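Tryptophane-5-halogenase (Microbispora sp. ATCC PTA-5024, PDB 5UAO) probably chlorinates tryptophan at the indole 5-position in the lanthipeptide NAI-107 during its biosynthesis, acting as a flavin-dependent halogenase with bound FAD. Local coordinates at residues A[31-37]-A[55-61]; A[225-229]-A[337-341]. One frame throughout, in Å; residues are numbered along the deposited sequence.

Interaction 1: A[31-37]-A[55-61]; sequences TVGVIGG and LDVALVE. With FAD (flavin-adenine dinucleotide), chain E.
Val32 and Val34 pair in parallel with Val57 and Leu59, their N and O bonding to the residues on either side of these partners. Val32 N gives its hydrogen to Asp56 O and Val34 N to Ala58 O, while Val32 O and Val34 O accept from Ala58 N and Val60 N. The last bond, Gly36 N to Val60 O, is the shortest at 2.6 Å and the most bent, 147° at the hydrogen, where the first strand ends.

Apolar contacts flank this backbone on both faces. On one, Ile35 and Val60 lie side by side: with CG1 of Ile35 beside the backbone N (chi1 -49°) and chi2 at -50°, its CD1 comes to 3.8 Å from Val60 CG2. On the other, Val32 CG2 meets Leu55 CD1 at 3.9 Å, and Leu59 lays CG and both methyls against Gly36 O, a buried carbonyl without a polar partner.

Polar and cofactor contacts gather at the C-terminal end. Gly37 N donates to the ribose hydroxyl O3B of FAD at 2.9 Å, and a water bridges Gly37 O and Glu61 OE1. A side chain on Gly36 would crowd FAD O4B, and its backbone angles by themselves call for glycine; one on Gly37 would run into Glu61 OE1. Glu61 OE2 turns instead to His196 and Tyr42.

Gly36 opens a GxGxxG-type turn, consistent with the dinucleotide-binding beta-alpha-beta unit of a Rossmann-like fold. Helix 39-51 packs Leu48 on Val32, Val34 and Val57, strand 227-230 borders 31-35, and strand 195-208 borders 56-61.

Interaction 2: A[225-229]-A[337-341]; sequences YDFYV and WRGNV
Phe227, with CG anti to the backbone N (chi1 -164°), and Trp337, whose CG is likewise anti (chi1 -173°), bring their rings together nearly at right angles. The edge of Phe227 points at the face of the indole five-membered ring in an offset edge-to-face pair, planes 81° apart, with Phe227 CZ 3.8 Å from Trp337 CE2. The phenyl face meets the backbone of Asn340, whose O stands 3.5 Å above the ring plane, over its centre. Asn340 O also accepts from Tyr228 N at 2.9 Å, almost straight. Tyr228 and Val341 form a parallel bridge, which joins strand 227-230 to strand 341-343 in the mixed sheet; the type II' turn from Arg338 to Val341 leads back from the antiparallel outermost strand 337-338. Positive phi suits Gly339 to this turn, and Trp337 NE1 holds its carbonyl, Gly339 O, at 2.9 Å. A leucine in place of Phe227 would probably leave the indole face without its aromatic edge and the Asn340 carbonyl without the flat ring it now lies over. The Asn340 amide runs beside the Tyr228 ring, its ND2 at the ring edge, 3.6 Å from Tyr228 CE1. A water accepts from Asn340 ND2 and can donate to Asp226 O, while Asn340 OD1 accepts from Val212 N on strand 211-217.

How the interactions relate
From the N terminus, the chain first runs through strand 31-35 and helix 39-51 and returns at 56-61, so interaction 1 closes a short beta-alpha-beta loop of 17 residues. It is complete before the chain reaches 225-229, which opens the far longer loop that interaction 2 closes at 337-341; the two are in series, neither nesting nor crossing. In space they meet in one mixed sheet, where strands 31-35 and 227-230 are neighbours: Gly33 O probably accepts a hydrogen bond from Val229 N, and Thr31 OG1 one from Asp226 N. Together they tie the N-terminal strands whose C-terminal ends meet FAD to the hairpin-like edge at 337-343.

Interaction 1: A[31-37]-A[55-61]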
loop_
_atom_site.group_PDB
_atom_site.type_symbol
_atom_site.label_atom_id
_atom_site.label_comp_id
_atom_site.label_asym_id
_atom_site.label_seq_id
_atom_site.Cartn_x
_atom_site.Cartn_y
_atom_site.Cartn_z
ATOM N N THR A 31 -16.531 -16.779 -24.966
ATOM C CA THR A 31 -15.471 -17.750 -25.252
ATOM C C THR A 31 -14.135 -17.096 -24.886
ATOM O O THR A 31 -13.941 -15.962 -25.202
ATOM C CB THR A 31 -15.439 -18.118 -26.762
ATOM O OG1 THR A 31 -15.035 -16.995 -27.569
ATOM C CG2 THR A 31 -16.865 -18.527 -27.214
ATOM N N VAL A 32 -13.211 -17.865 -24.300
ATOM C CA VAL A 32 -11.853 -17.393 -24.027
ATOM C C VAL A 32 -10.897 -18.432 -24.580
ATOM O O VAL A 32 -11.084 -19.639 -24.388
ATOM C CB VAL A 32 -11.592 -17.202 -22.522
ATOM C CG1 VAL A 32 -10.156 -16.836 -22.283
ATOM C CG2 VAL A 32 -12.533 -16.165 -21.907
ATOM N N GLY A 33 -9.941 -17.939 -25.329
ATOM C CA GLY A 33 -8.808 -18.724 -25.882
ATOM C C GLY A 33 -7.527 -18.439 -25.071
ATOM O O GLY A 33 -6.993 -17.341 -25.094
ATOM N N VAL A 34 -7.081 -19.431 -24.332
ATOM C CA VAL A 34 -5.813 -19.400 -23.633
ATOM C C VAL A 34 -4.705 -19.986 -24.534
ATOM O O VAL A 34 -4.701 -21.191 -24.917
ATOM C CB VAL A 34 -5.925 -20.176 -22.329
ATOM C CG1 VAL A 34 -4.533 -20.286 -21.660
ATOM C CG2 VAL A 34 -7.009 -19.533 -21.469
ATOM N N ILE A 35 -3.794 -19.120 -24.948
ATOM C CA ILE A 35 -2.851 -19.503 -25.971
ATOM C C ILE A 35 -1.540 -19.907 -25.356
ATOM O O ILE A 35 -0.738 -19.044 -24.953
ATOM C CB ILE A 35 -2.611 -18.352 -26.947
ATOM C CG1 ILE A 35 -3.968 -17.805 -27.394
ATOM C CG2 ILE A 35 -1.780 -18.870 -28.161
ATOM C CD1 ILE A 35 -4.976 -18.869 -27.879
ATOM N N GLY A 36 -1.338 -21.216 -25.240
ATOM C CA GLY A 36 -0.190 -21.753 -24.523
ATOM C C GLY A 36 -0.515 -22.727 -23.398
ATOM O O GLY A 36 -1.484 -22.553 -22.684
ATOM N N GLY A 37 0.288 -23.782 -23.286
ATOM C CA GLY A 37 0.033 -24.900 -22.353
ATOM C C GLY A 37 1.135 -25.230 -21.353
ATOM O O GLY A 37 1.352 -26.373 -21.008
ATOM N N LEU A 55 -18.246 -19.803 -19.040
ATOM C CA LEU A 55 -17.413 -19.515 -20.194
ATOM C C LEU A 55 -17.046 -20.759 -20.956
ATOM O O LEU A 55 -16.819 -21.818 -20.399
ATOM C CB LEU A 55 -16.139 -18.839 -19.785
ATOM C CG LEU A 55 -16.303 -17.465 -19.228
ATOM C CD1 LEU A 55 -14.907 -16.954 -18.878
ATOM C CD2 LEU A 55 -17.047 -16.597 -20.206
ATOM N N ASP A 56 -16.981 -20.629 -22.261
ATOM C CA ASP A 56 -16.347 -21.664 -23.027
ATOM C C ASP A 56 -14.834 -21.369 -23.093
ATOM O O ASP A 56 -14.424 -20.395 -23.698
ATOM C CB ASP A 56 -16.967 -21.754 -24.399
ATOM C CG ASP A 56 -16.307 -22.822 -25.222
ATOM O OD1 ASP A 56 -16.164 -23.933 -24.691
ATOM O OD2 ASP A 56 -15.865 -22.547 -26.349
ATOM N N VAL A 57 -14.012 -22.206 -22.469
ATOM C CA VAL A 57 -12.603 -21.914 -22.336
ATOM C C VAL A 57 -11.831 -22.968 -23.110
ATOM O O VAL A 57 -11.978 -24.169 -22.879
ATOM C CB VAL A 57 -12.195 -21.940 -20.862
ATOM C CG1 VAL A 57 -10.684 -21.790 -20.714
ATOM C CG2 VAL A 57 -12.913 -20.844 -20.080
ATOM N N ALA A 58 -11.003 -22.522 -24.043
ATOM C CA ALA A 58 -10.223 -23.394 -24.918
ATOM C C ALA A 58 -8.760 -23.127 -24.636
ATOM O O ALA A 58 -8.391 -21.962 -24.476
ATOM C CB ALA A 58 -10.533 -23.055 -26.366
ATOM N N LEU A 59 -7.947 -24.166 -24.510
ATOM C CA LEU A 59 -6.538 -24.038 -24.426
ATOM C C LEU A 59 -5.898 -24.507 -25.744
ATOM O O LEU A 59 -6.082 -25.666 -26.118
ATOM C CB LEU A 59 -5.986 -24.829 -23.206
ATOM C CG LEU A 59 -4.511 -24.515 -22.888
ATOM C CD1 LEU A 59 -4.172 -24.526 -21.399
ATOM C CD2 LEU A 59 -3.558 -25.459 -23.622
ATOM N N VAL A 60 -5.090 -23.620 -26.372
ATOM C CA VAL A 60 -4.386 -23.842 -27.635
ATOM C C VAL A 60 -2.879 -23.999 -27.398
ATOM O O VAL A 60 -2.249 -23.164 -26.768
ATOM C CB VAL A 60 -4.593 -22.668 -28.613
ATOM C CG1 VAL A 60 -3.862 -22.872 -29.963
ATOM C CG2 VAL A 60 -6.086 -22.341 -28.828
ATOM N N GLU A 61 -2.297 -25.088 -27.844
ATOM C CA GLU A 61 -0.860 -25.278 -27.686
ATOM C C GLU A 61 -0.243 -26.127 -28.799
ATOM O O GLU A 61 -0.896 -27.000 -29.428
ATOM C CB GLU A 61 -0.503 -25.900 -26.343
ATOM C CG GLU A 61 -1.078 -27.266 -26.117
ATOM C CD GLU A 61 -0.622 -27.958 -24.851
ATOM O OE1 GLU A 61 0.546 -27.835 -24.437
ATOM O OE2 GLU A 61 -1.443 -28.661 -24.261
HETATM P PA FAD E . 6.198 -21.831 -21.273
HETATM O O1A FAD E . 6.366 -22.932 -20.225
HETATM O O2A FAD E . 7.375 -21.304 -22.115
HETATM O O5B FAD E . 4.957 -22.188 -22.232
HETATM C C5B FAD E . 4.678 -21.572 -23.473
HETATM C C4B FAD E . 3.557 -22.361 -24.126
HETATM O O4B FAD E . 3.222 -21.511 -25.226
HETATM C C3B FAD E . 3.893 -23.748 -24.710
HETATM O O3B FAD E . 2.798 -24.767 -24.469
HETATM C C2B FAD E . 4.042 -23.478 -26.211
HETATM O O2B FAD E . 3.760 -24.634 -27.100
HETATM C C1B FAD E . 3.041 -22.335 -26.382
HETATM N N9A FAD E . 3.288 -21.580 -27.633
HETATM C C8A FAD E . 4.334 -20.737 -27.886
HETATM N N7A FAD E . 4.200 -20.217 -29.138
HETATM C C5A FAD E . 3.078 -20.758 -29.675
HETATM C C6A FAD E . 2.425 -20.672 -30.975
HETATM N N6A FAD E . 2.949 -19.865 -31.945
HETATM N N1A FAD E . 1.300 -21.354 -31.137
HETATM C C2A FAD E . 0.757 -22.129 -30.178
HETATM N N3A FAD E . 1.327 -22.267 -28.980
HETATM C C4A FAD E . 2.469 -21.614 -28.695
HETATM N N1 FAD E . 8.945 -20.145 -11.315
HETATM C C2 FAD E . 8.672 -20.536 -10.025
HETATM O O2 FAD E . 7.546 -20.268 -9.493
HETATM N N3 FAD E . 9.582 -21.228 -9.288
HETATM C C4 FAD E . 10.797 -21.581 -9.755
HETATM O O4 FAD E . 11.581 -22.211 -8.979
HETATM C C4X FAD E . 11.142 -21.183 -11.161
HETATM N N5 FAD E . 12.358 -21.421 -11.728
HETATM C C5X FAD E . 12.652 -21.051 -12.997
HETATM C C6 FAD E . 13.913 -21.328 -13.512
HETATM C C7 FAD E . 14.266 -20.936 -14.790
HETATM C C7M FAD E . 15.607 -21.241 -15.391
HETATM C C8 FAD E . 13.283 -20.270 -15.641
HETATM C C8M FAD E . 13.681 -19.861 -17.044
HETATM C C9 FAD E . 12.030 -19.984 -15.128
HETATM C C9A FAD E . 11.649 -20.319 -13.827
HETATM N N10 FAD E . 10.355 -20.004 -13.283
HETATM C C10 FAD E . 10.112 -20.425 -11.937
HETATM C "C1'" FAD E . 9.214 -19.372 -14.013
HETATM C "C2'" FAD E . 8.263 -20.623 -14.334
HETATM O "O2'" FAD E . 9.168 -21.520 -14.965
HETATM C "C3'" FAD E . 7.154 -20.863 -15.420
HETATM O "O3'" FAD E . 6.709 -22.226 -15.778
HETATM C "C4'" FAD E . 7.786 -20.690 -16.770
HETATM O "O4'" FAD E . 9.159 -20.210 -16.648
HETATM C "C5'" FAD E . 6.772 -19.891 -17.589
HETATM O "O5'" FAD E . 5.664 -20.684 -17.903
HETATM P P FAD E . 4.885 -20.202 -19.258
HETATM O O1P FAD E . 4.716 -18.743 -19.247
HETATM O O2P FAD E . 3.633 -21.069 -19.206
HETATM O O3P FAD E . 5.751 -20.431 -20.553
HETATM O O HOH W 1 1.502 -28.675 -22.050
#

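Interaction 2: A[225-229]-A[337-341]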
loop_
_atom_site.group_PDB
_atom_site.type_symbol
_atom_site.label_atom_id
_atom_site.label_comp_id
_atom_site.label_asym_id
_atom_site.label_seq_id
_atom_site.Cartn_x
_atom_site.Cartn_y
_atom_site.Cartn_z
ATOM N N TYR A 225 -11.811 -16.113 -30.746
ATOM C CA TYR A 225 -12.358 -16.117 -29.362
ATOM C C TYR A 225 -12.744 -14.698 -29.000
ATOM O O TYR A 225 -12.232 -13.709 -29.576
ATOM C CB TYR A 225 -11.361 -16.693 -28.294
ATOM C CG TYR A 225 -10.849 -18.076 -28.657
ATOM C CD1 TYR A 225 -11.650 -19.202 -28.514
ATOM C CD2 TYR A 225 -9.617 -18.237 -29.258
ATOM C CE1 TYR A 225 -11.229 -20.447 -28.947
ATOM C CE2 TYR A 225 -9.176 -19.471 -29.674
ATOM C CZ TYR A 225 -9.998 -20.572 -29.485
ATOM O OH TYR A 225 -9.511 -21.738 -29.917
ATOM N N ASP A 226 -13.598 -14.550 -28.019
ATOM C CA ASP A 226 -13.987 -13.206 -27.583
ATOM C C ASP A 226 -12.862 -12.510 -26.804
ATOM O O ASP A 226 -12.710 -11.321 -26.882
ATOM C CB ASP A 226 -15.277 -13.229 -26.755
ATOM C CG ASP A 226 -16.508 -13.739 -27.560
ATOM O OD1 ASP A 226 -16.663 -13.385 -28.763
ATOM O OD2 ASP A 226 -17.322 -14.469 -26.955
ATOM N N PHE A 227 -12.055 -13.291 -26.101
ATOM C CA PHE A 227 -10.925 -12.770 -25.351
ATOM C C PHE A 227 -9.772 -13.758 -25.474
ATOM O O PHE A 227 -9.990 -14.956 -25.464
ATOM C CB PHE A 227 -11.280 -12.585 -23.860
ATOM C CG PHE A 227 -10.310 -11.703 -23.112
ATOM C CD1 PHE A 227 -10.476 -10.301 -23.092
ATOM C CD2 PHE A 227 -9.230 -12.249 -22.463
ATOM C CE1 PHE A 227 -9.593 -9.476 -22.406
ATOM C CE2 PHE A 227 -8.339 -11.443 -21.747
ATOM C CZ PHE A 227 -8.505 -10.041 -21.747
ATOM N N TYR A 228 -8.547 -13.246 -25.516
ATOM C CA TYR A 228 -7.355 -14.094 -25.598
ATOM C C TYR A 228 -6.436 -13.899 -24.378
ATOM O O TYR A 228 -6.112 -12.747 -24.014
ATOM C CB TYR A 228 -6.542 -13.711 -26.858
ATOM C CG TYR A 228 -7.356 -13.793 -28.133
ATOM C CD1 TYR A 228 -8.215 -12.764 -28.487
ATOM C CD2 TYR A 228 -7.299 -14.911 -28.931
ATOM C CE1 TYR A 228 -8.995 -12.874 -29.598
ATOM C CE2 TYR A 228 -8.104 -15.030 -30.062
ATOM C CZ TYR A 228 -8.918 -14.036 -30.403
ATOM O OH TYR A 228 -9.718 -14.164 -31.578
ATOM N N VAL A 229 -5.908 -14.990 -23.856
ATOM C CA VAL A 229 -4.853 -14.891 -22.831
ATOM C C VAL A 229 -3.519 -15.307 -23.510
ATOM O O VAL A 229 -3.428 -16.377 -24.140
ATOM C CB VAL A 229 -5.157 -15.752 -21.586
ATOM C CG1 VAL A 229 -4.205 -15.423 -20.460
ATOM C CG2 VAL A 229 -6.571 -15.562 -21.038
ATOM N N TRP A 337 -2.089 -6.054 -20.153
ATOM C CA TRP A 337 -3.415 -6.156 -20.707
ATOM C C TRP A 337 -3.610 -5.001 -21.671
ATOM O O TRP A 337 -3.446 -3.820 -21.300
ATOM C CB TRP A 337 -4.439 -6.074 -19.610
ATOM C CG TRP A 337 -5.862 -6.313 -19.945
ATOM C CD1 TRP A 337 -6.488 -6.194 -21.177
ATOM C CD2 TRP A 337 -6.887 -6.654 -19.018
ATOM N NE1 TRP A 337 -7.777 -6.513 -21.075
ATOM C CE2 TRP A 337 -8.088 -6.777 -19.766
ATOM C CE3 TRP A 337 -6.906 -6.914 -17.625
ATOM C CZ2 TRP A 337 -9.307 -7.139 -19.181
ATOM C CZ3 TRP A 337 -8.137 -7.286 -16.996
ATOM C CH2 TRP A 337 -9.330 -7.405 -17.798
ATOM N N ARG A 338 -4.015 -5.349 -22.880
ATOM C CA ARG A 338 -4.431 -4.369 -23.846
ATOM C C ARG A 338 -5.583 -4.890 -24.714
ATOM O O ARG A 338 -5.487 -5.922 -25.388
ATOM C CB ARG A 338 -3.272 -3.983 -24.713
ATOM C CG ARG A 338 -3.590 -2.767 -25.568
ATOM C CD ARG A 338 -2.304 -2.168 -26.044
ATOM N NE ARG A 338 -2.530 -0.902 -26.706
ATOM C CZ ARG A 338 -2.010 0.242 -26.313
ATOM N NH1 ARG A 338 -1.190 0.302 -25.271
ATOM N NH2 ARG A 338 -2.299 1.340 -26.993
ATOM N N GLY A 339 -6.675 -4.154 -24.711
ATOM C CA GLY A 339 -7.899 -4.548 -25.432
ATOM C C GLY A 339 -8.348 -5.922 -24.982
ATOM O O GLY A 339 -8.622 -6.148 -23.825
ATOM N N ASN A 340 -8.409 -6.863 -25.926
ATOM C CA ASN A 340 -8.916 -8.186 -25.649
ATOM C C ASN A 340 -7.806 -9.211 -25.487
ATOM O O ASN A 340 -8.024 -10.403 -25.713
ATOM C CB ASN A 340 -9.932 -8.604 -26.757
ATOM C CG ASN A 340 -9.322 -8.785 -28.136
ATOM O OD1 ASN A 340 -8.258 -8.309 -28.464
ATOM N ND2 ASN A 340 -10.039 -9.502 -28.979
ATOM N N VAL A 341 -6.627 -8.732 -25.069
ATOM C CA VAL A 341 -5.504 -9.605 -24.781
ATOM C C VAL A 341 -4.972 -9.318 -23.392
ATOM O O VAL A 341 -4.714 -8.163 -23.079
ATOM C CB VAL A 341 -4.389 -9.335 -25.798
ATOM C CG1 VAL A 341 -3.153 -10.107 -25.412
ATOM C CG2 VAL A 341 -4.858 -9.731 -27.192
HETATM O O HOH W 2 -12.734 -10.445 -29.738
#